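Local coordinates for Di-haem cytochrome c peroxidase family protein (Burkholderia thailandensis E264, PDB 6NX0) that carries two covalently bound c-type hemes, can reach an unusually stable bis-Fe(IV) state and probably acts as a peroxidase, at residues F268-D273 and P314-F319; L290-R294 and H305-D309. All coordinates share one frame; numbering follows the deposited sequence. Where two conformers were deposited one is given.

In the fold
Both contacts belong to the region around the second c-type heme, and their centres lie 11 Å apart. Contact 2 is nested along the chain inside the loop that contact 1 closes. Residues 305-309 and 314-319 join them directly: Phe319 O probably accepts a hydrogen bond from His305 ND1 at 3.0 Å, and Ser317 OG probably accepts one from Ser308 N at 3.2 Å. Apolar packing adds to this, with Phe319 CE1 3.7 Å from Leu307 CD1. Contact 2 reaches the heme iron through His305, whereas contact 1 stands behind that ligand, the Phe319 side chain lying about 8 Å from the heme at nearest atoms.

Contact 1 (F268-D273 and P314-F319); sequences FSSRYD and PERSLF
Asp273, in the first turn of helix 271-276, and Pro314, which opens a short 3-10 turn, bring the two backbones closest, with 5.9 Å between their CA atoms; on that turn Ser317 N bonds back to Pro314 O. Phe268 lies against the turn, and its ring reaches the proline obliquely, CD1 3.4 Å from Pro314 CB. Farther out along the ring, CZ meets Glu315 through the aliphatic CG at 3.8 Å, the glutamate chain bending at chi2 (82°) and its carboxylate standing nearly perpendicular to the ring. Leu318 CD2 touches the rim near CZ, close to the ring plane. A flat apolar ring suits this place because it packs on Pro314, Glu315 and Leu318 together. Tyr272 makes the second half of the contact. With CG anti to its backbone N (chi1 173°), the ring extends to the other segment, where Phe319 comes from the opposite direction and presents its edge to one tyrosine face. The pair is T-shaped, centroids of the Tyr272 and Phe319 rings 5.3 Å apart and planes at 71°. The phenol end is polar, and Tyr272 OH and Ser317 OG share a hydrogen bond of 3.0 Å; the serine hydroxyl is small enough to fit at the ring edge. The two oxygens of Asp273 play different parts: OD2 accepts from both Ser270 N and Ser270 OG, the latter from above the carboxylate plane, while OD1 faces Pro314 CB and forms a salt bridge to Arg373. Because Ser270 OG in turn accepts from Asp273 N at 3.1 Å, Ser270 and Asp273 form a capping box, the classic N-terminal closure of a helix, here starting helix 271-276 where the chain turns to meet residues 314-319.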
loop_
_atom_site.group_PDB
_atom_site.type_symbol
_atom_site.label_atom_id
_atom_site.label_comp_id
_atom_site.label_asym_id
_atom_site.label_seq_id
_atom_site.Cartn_x
_atom_site.Cartn_y
_atom_site.Cartn_z
ATOM N N PHE A 268 15.126 2.036 -6.586
ATOM C CA PHE A 268 15.759 0.728 -6.783
ATOM C C PHE A 268 17.224 0.753 -6.334
ATOM O O PHE A 268 18.141 0.428 -7.093
ATOM C CB PHE A 268 15.639 0.284 -8.247
ATOM C CG PHE A 268 14.219 0.040 -8.699
ATOM C CD1 PHE A 268 13.517 -1.084 -8.280
ATOM C CD2 PHE A 268 13.599 0.924 -9.566
ATOM C CE1 PHE A 268 12.220 -1.308 -8.699
ATOM C CE2 PHE A 268 12.298 0.701 -9.987
ATOM C CZ PHE A 268 11.620 -0.429 -9.552
ATOM N N SER A 269 17.426 1.145 -5.071
ATOM C CA SER A 269 18.766 1.352 -4.524
ATOM C C SER A 269 19.052 0.439 -3.338
ATOM O O SER A 269 19.959 0.726 -2.554
ATOM C CB SER A 269 18.955 2.810 -4.116
ATOM O OG SER A 269 18.151 3.132 -2.994
ATOM N N SER A 270 18.340 -0.672 -3.214
ATOM C CA SER A 270 18.512 -1.553 -2.071
ATOM C C SER A 270 19.651 -2.534 -2.318
ATOM O O SER A 270 20.139 -2.689 -3.442
ATOM C CB SER A 270 17.227 -2.317 -1.780
ATOM O OG SER A 270 16.989 -3.295 -2.782
ATOM N N ARG A 271 20.045 -3.234 -1.251
ATOM C CA ARG A 271 21.039 -4.299 -1.406
ATOM C C ARG A 271 20.488 -5.451 -2.239
ATOM O O ARG A 271 21.241 -6.072 -2.996
ATOM C CB ARG A 271 21.539 -4.770 -0.039
ATOM C CG ARG A 271 22.514 -3.755 0.573
ATOM C CD ARG A 271 23.116 -4.195 1.926
ATOM N NE ARG A 271 23.655 -5.556 1.873
ATOM C CZ ARG A 271 23.071 -6.637 2.394
ATOM N NH1 ARG A 271 21.931 -6.564 3.074
ATOM N NH2 ARG A 271 23.651 -7.813 2.246
ATOM N N TYR A 272 19.177 -5.721 -2.170
ATOM C CA TYR A 272 18.594 -6.689 -3.087
ATOM C C TYR A 272 18.775 -6.244 -4.538
ATOM O O TYR A 272 19.088 -7.071 -5.411
ATOM C CB TYR A 272 17.117 -6.908 -2.746
ATOM C CG TYR A 272 16.417 -7.782 -3.759
ATOM C CD1 TYR A 272 16.511 -9.162 -3.681
ATOM C CD2 TYR A 272 15.674 -7.224 -4.792
ATOM C CE1 TYR A 272 15.863 -9.978 -4.616
ATOM C CE2 TYR A 272 15.041 -8.021 -5.736
ATOM C CZ TYR A 272 15.142 -9.401 -5.635
ATOM O OH TYR A 272 14.513 -10.222 -6.555
ATOM N N ASP A 273 18.594 -4.948 -4.820
ATOM C CA ASP A 273 18.790 -4.445 -6.183
ATOM C C ASP A 273 20.247 -4.570 -6.617
ATOM O O ASP A 273 20.531 -4.847 -7.786
ATOM C CB ASP A 273 18.317 -2.999 -6.289
ATOM C CG ASP A 273 16.832 -2.868 -6.058
ATOM O OD1 ASP A 273 16.066 -3.598 -6.742
ATOM O OD2 ASP A 273 16.441 -2.067 -5.182
ATOM N N PRO A 314 15.540 -4.503 -11.954
ATOM C CA PRO A 314 14.862 -4.478 -10.648
ATOM C C PRO A 314 13.345 -4.315 -10.693
ATOM O O PRO A 314 12.671 -4.770 -9.754
ATOM C CB PRO A 314 15.537 -3.281 -9.962
ATOM C CG PRO A 314 16.093 -2.459 -11.093
ATOM C CD PRO A 314 16.622 -3.509 -11.996
ATOM N N GLU A 315 12.767 -3.679 -11.720
ATOM C CA GLU A 315 11.317 -3.479 -11.686
ATOM C C GLU A 315 10.534 -4.756 -11.898
ATOM O O GLU A 315 9.315 -4.731 -11.745
ATOM C CB GLU A 315 10.814 -2.470 -12.718
ATOM C CG GLU A 315 11.840 -1.508 -13.210
ATOM C CD GLU A 315 12.688 -2.120 -14.296
ATOM O OE1 GLU A 315 12.101 -2.556 -15.312
ATOM O OE2 GLU A 315 13.929 -2.196 -14.117
ATOM N N ARG A 316 11.181 -5.865 -12.261
ATOM C CA ARG A 316 10.483 -7.138 -12.226
ATOM C C ARG A 316 10.393 -7.702 -10.811
ATOM O O ARG A 316 9.896 -8.814 -10.632
ATOM C CB ARG A 316 11.159 -8.139 -13.176
ATOM C CG ARG A 316 10.969 -7.811 -14.679
ATOM C CD ARG A 316 11.402 -8.971 -15.608
ATOM N NE ARG A 316 10.914 -8.842 -16.992
ATOM C CZ ARG A 316 9.634 -8.903 -17.350
ATOM N NH1 ARG A 316 8.696 -9.068 -16.435
ATOM N NH2 ARG A 316 9.283 -8.785 -18.629
ATOM N N SER A 317 10.851 -6.960 -9.796
ATOM C CA SER A 317 10.756 -7.399 -8.403
ATOM C C SER A 317 10.098 -6.280 -7.613
ATOM O O SER A 317 10.761 -5.504 -6.923
ATOM C CB SER A 317 12.096 -7.765 -7.826
ATOM O OG SER A 317 12.628 -8.911 -8.479
ATOM N N LEU A 318 8.772 -6.224 -7.700
ATOM C CA LEU A 318 8.011 -5.259 -6.921
ATOM C C LEU A 318 7.392 -5.886 -5.682
ATOM O O LEU A 318 6.839 -5.160 -4.845
ATOM C CB LEU A 318 6.930 -4.602 -7.793
ATOM C CG LEU A 318 7.479 -3.818 -8.999
ATOM C CD1 LEU A 318 6.375 -3.306 -9.894
ATOM C CD2 LEU A 318 8.377 -2.674 -8.544
ATOM N N PHE A 319 7.503 -7.209 -5.521
ATOM C CA PHE A 319 7.063 -7.918 -4.323
ATOM C C PHE A 319 5.557 -7.805 -4.119
ATOM O O PHE A 319 5.047 -7.831 -2.996
ATOM C CB PHE A 319 7.877 -7.452 -3.111
ATOM C CG PHE A 319 9.312 -7.851 -3.237
ATOM C CD1 PHE A 319 9.725 -9.115 -2.854
ATOM C CD2 PHE A 319 10.222 -7.005 -3.832
ATOM C CE1 PHE A 319 11.058 -9.502 -3.026
ATOM C CE2 PHE A 319 11.555 -7.404 -4.003
ATOM C CZ PHE A 319 11.950 -8.639 -3.600
#

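Contact 2 (L290-R294 and H305-D309); sequences LALFR and HTLSD. With HEC (heme c), chain C.
Phe293, at the end of helix 284-293, points its ring at the start of segment 305-309 and crosses the His305 side chain at about a right angle. Its CZ lies 3.7 Å from His305 CB, while CE1 comes to 3.4 Å from His305 O, which sits at the ring edge near its plane. That buried carbonyl has no hydrogen-bonding partner in the model, so the slightly positive ring C-H edge is probably a tolerable neighbour. CG anti to the backbone N (chi1 -165°) carries the ring this far, and Phe293 CE2 comes within 4.1 Å of the heme methyl CMB. Leu307 follows, its CB directed at the helix: CD1 meets Leu290 CD1 at 3.9 Å in an oblique crossing, whereas CD2 lies at the Phe293 edge and against CG and CD of Arg294. A branched leucine suits this place, since its two methyls serve different partners. Arg294, the first residue past the helix, lays its aliphatic part across Leu307 at about a right angle, then bends at chi3 to bring its guanidinium to Asp309. Leu290 CD1 covers one guanidinium face near the rim. NH2 donates to Asp309 OD1 at 2.9 Å, on the syn side but 32° out of the carboxylate plane. The two flat groups are turned 57° apart, and only NH2 to OD1 is close enough for a bond: a one-bond salt bridge. A water accepts from NH2 and donates to Leu307 O at 3.2 Å, reaching the loop backbone. At the other end, His305 NE2 binds the heme iron at 2.1 Å, with Tyr397 as the other axial ligand; the ND1 bond to the Phe319 carbonyl probably helps hold the imidazole's rotation. An apolar seam between salt bridge and iron ligand thus packs the His305 peptide against helix 284-293.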
loop_
_atom_site.group_PDB
_atom_site.type_symbol
_atom_site.label_atom_id
_atom_site.label_comp_id
_atom_site.label_asym_id
_atom_site.label_seq_id
_atom_site.Cartn_x
_atom_site.Cartn_y
_atom_site.Cartn_z
ATOM N N LEU A 290 15.709 -15.725 1.038
ATOM C CA LEU A 290 15.224 -15.618 -0.333
ATOM C C LEU A 290 14.718 -16.969 -0.817
ATOM O O LEU A 290 13.658 -17.060 -1.440
ATOM C CB LEU A 290 16.337 -15.119 -1.252
ATOM C CG LEU A 290 16.104 -15.139 -2.759
ATOM C CD1 LEU A 290 14.929 -14.266 -3.143
ATOM C CD2 LEU A 290 17.372 -14.695 -3.470
ATOM N N ALA A 291 15.445 -18.039 -0.500
ATOM C CA ALA A 291 14.983 -19.356 -0.927
ATOM C C ALA A 291 13.691 -19.753 -0.217
ATOM O O ALA A 291 12.801 -20.347 -0.838
ATOM C CB ALA A 291 16.082 -20.383 -0.696
ATOM N N LEU A 292 13.556 -19.440 1.079
ATOM C CA LEU A 292 12.298 -19.709 1.780
ATOM C C LEU A 292 11.153 -18.910 1.170
ATOM O O LEU A 292 10.020 -19.398 1.076
ATOM C CB LEU A 292 12.443 -19.357 3.257
ATOM C CG LEU A 292 13.285 -20.357 4.039
ATOM C CD1 LEU A 292 13.822 -19.687 5.283
ATOM C CD2 LEU A 292 12.458 -21.576 4.428
ATOM N N PHE A 293 11.437 -17.661 0.812
ATOM C CA PHE A 293 10.455 -16.752 0.228
ATOM C C PHE A 293 9.856 -17.311 -1.044
ATOM O O PHE A 293 8.672 -17.075 -1.323
ATOM C CB PHE A 293 11.142 -15.407 -0.034
ATOM C CG PHE A 293 10.198 -14.260 -0.299
ATOM C CD1 PHE A 293 9.790 -13.940 -1.572
ATOM C CD2 PHE A 293 9.762 -13.482 0.760
ATOM C CE1 PHE A 293 8.918 -12.881 -1.783
ATOM C CE2 PHE A 293 8.913 -12.423 0.559
ATOM C CZ PHE A 293 8.497 -12.108 -0.705
ATOM N N ARG A 294 10.655 -18.058 -1.816
ATOM C CA ARG A 294 10.260 -18.623 -3.099
ATOM C C ARG A 294 9.945 -20.108 -3.017
ATOM O O ARG A 294 9.742 -20.741 -4.063
ATOM C CB ARG A 294 11.363 -18.403 -4.132
ATOM C CG ARG A 294 11.602 -16.968 -4.463
ATOM C CD ARG A 294 12.335 -16.831 -5.786
ATOM N NE ARG A 294 13.743 -17.127 -5.626
ATOM C CZ ARG A 294 14.670 -16.732 -6.489
ATOM N NH1 ARG A 294 15.956 -17.024 -6.280
ATOM N NH2 ARG A 294 14.296 -16.040 -7.558
ATOM N N HIS A 305 3.537 -12.015 -3.286
ATOM C CA HIS A 305 4.558 -10.966 -3.324
ATOM C C HIS A 305 5.596 -11.337 -4.377
ATOM O O HIS A 305 6.697 -11.811 -4.077
ATOM C CB HIS A 305 5.224 -10.799 -1.961
ATOM C CG HIS A 305 4.291 -10.462 -0.843
ATOM N ND1 HIS A 305 3.820 -9.184 -0.616
ATOM C CD2 HIS A 305 3.789 -11.229 0.156
ATOM C CE1 HIS A 305 3.042 -9.191 0.455
ATOM N NE2 HIS A 305 3.009 -10.416 0.944
ATOM N N THR A 306 5.250 -11.077 -5.631
ATOM C CA THR A 306 5.987 -11.686 -6.735
ATOM C C THR A 306 7.334 -11.011 -6.978
ATOM O O THR A 306 7.537 -9.827 -6.694
ATOM C CB THR A 306 5.163 -11.624 -8.007
ATOM O OG1 THR A 306 4.845 -10.265 -8.264
ATOM C CG2 THR A 306 3.895 -12.423 -7.882
ATOM N N LEU A 307 8.267 -11.795 -7.518
ATOM C CA LEU A 307 9.596 -11.292 -7.815
ATOM C C LEU A 307 10.197 -12.120 -8.937
ATOM O O LEU A 307 9.802 -13.263 -9.181
ATOM C CB LEU A 307 10.521 -11.335 -6.594
ATOM C CG LEU A 307 11.082 -12.680 -6.116
ATOM C CD1 LEU A 307 12.045 -12.474 -4.958
ATOM C CD2 LEU A 307 9.989 -13.672 -5.701
ATOM N N SER A 308 11.158 -11.501 -9.610
ATOM C CA SER A 308 11.921 -12.128 -10.687
ATOM C C SER A 308 13.273 -11.436 -10.728
ATOM O O SER A 308 13.359 -10.290 -11.189
ATOM C CB SER A 308 11.221 -11.984 -12.029
ATOM O OG SER A 308 12.023 -12.564 -13.048
ATOM N N ASP A 309 14.315 -12.108 -10.246
ATOM C CA ASP A 309 15.679 -11.588 -10.392
ATOM C C ASP A 309 16.231 -11.995 -11.761
ATOM O O ASP A 309 17.090 -12.864 -11.896
ATOM C CB ASP A 309 16.574 -12.069 -9.252
ATOM C CG ASP A 309 16.355 -13.526 -8.897
ATOM O OD1 ASP A 309 15.406 -14.123 -9.441
ATOM O OD2 ASP A 309 17.127 -14.070 -8.068
HETATM FE FE HEC C . 2.083 -11.097 2.704
HETATM C CHA HEC C . 0.983 -8.077 3.896
HETATM C CHB HEC C . 5.104 -10.625 4.267
HETATM C CHC HEC C . 2.945 -14.360 2.088
HETATM C CHD HEC C . -0.742 -11.471 0.826
HETATM N NA HEC C . 2.905 -9.608 3.810
HETATM C C1A HEC C . 2.279 -8.421 4.142
HETATM C C2A HEC C . 3.168 -7.705 5.019
HETATM C C3A HEC C . 4.336 -8.358 5.035
HETATM C C4A HEC C . 4.195 -9.577 4.278
HETATM C CMA HEC C . 5.563 -8.041 5.886
HETATM C CAA HEC C . 2.894 -6.300 5.602
HETATM C CBA HEC C . 3.372 -5.210 4.659
HETATM C CGA HEC C . 3.039 -3.799 5.081
HETATM O O1A HEC C . 3.281 -2.900 4.219
HETATM O O2A HEC C . 2.302 -3.581 6.083
HETATM N NB HEC C . 3.694 -12.259 3.063
HETATM C C1B HEC C . 4.874 -11.841 3.684
HETATM C C2B HEC C . 5.786 -12.969 3.729
HETATM C C3B HEC C . 5.183 -14.029 3.195
HETATM C C4B HEC C . 3.878 -13.584 2.726
HETATM C CMB HEC C . 7.236 -12.881 4.271
HETATM C CAB HEC C . 5.676 -15.496 3.117
HETATM C CBB HEC C . 5.935 -16.055 4.535
HETATM N NC HEC C . 1.304 -12.596 1.600
HETATM C C1C HEC C . 1.784 -13.890 1.538
HETATM C C2C HEC C . 0.874 -14.651 0.728
HETATM C C3C HEC C . -0.094 -13.834 0.294
HETATM C C4C HEC C . 0.133 -12.528 0.865
HETATM C CMC HEC C . 1.138 -16.135 0.388
HETATM C CAC HEC C . -1.141 -14.129 -0.792
HETATM C CBC HEC C . -2.050 -15.271 -0.289
HETATM N ND HEC C . 0.460 -9.947 2.381
HETATM C C1D HEC C . -0.612 -10.322 1.563
HETATM C C2D HEC C . -1.674 -9.381 1.767
HETATM C C3D HEC C . -1.198 -8.399 2.766
HETATM C C4D HEC C . 0.156 -8.776 3.069
HETATM C CMD HEC C . -3.050 -9.370 1.107
HETATM C CAD HEC C . -1.990 -7.218 3.344
HETATM C CBD HEC C . -2.816 -7.735 4.506
HETATM C CGD HEC C . -3.324 -6.601 5.361
HETATM O O1D HEC C . -2.863 -5.449 5.173
HETATM O O2D HEC C . -4.060 -6.899 6.346
HETATM O O HOH W 1 11.748 -15.841 -8.831
#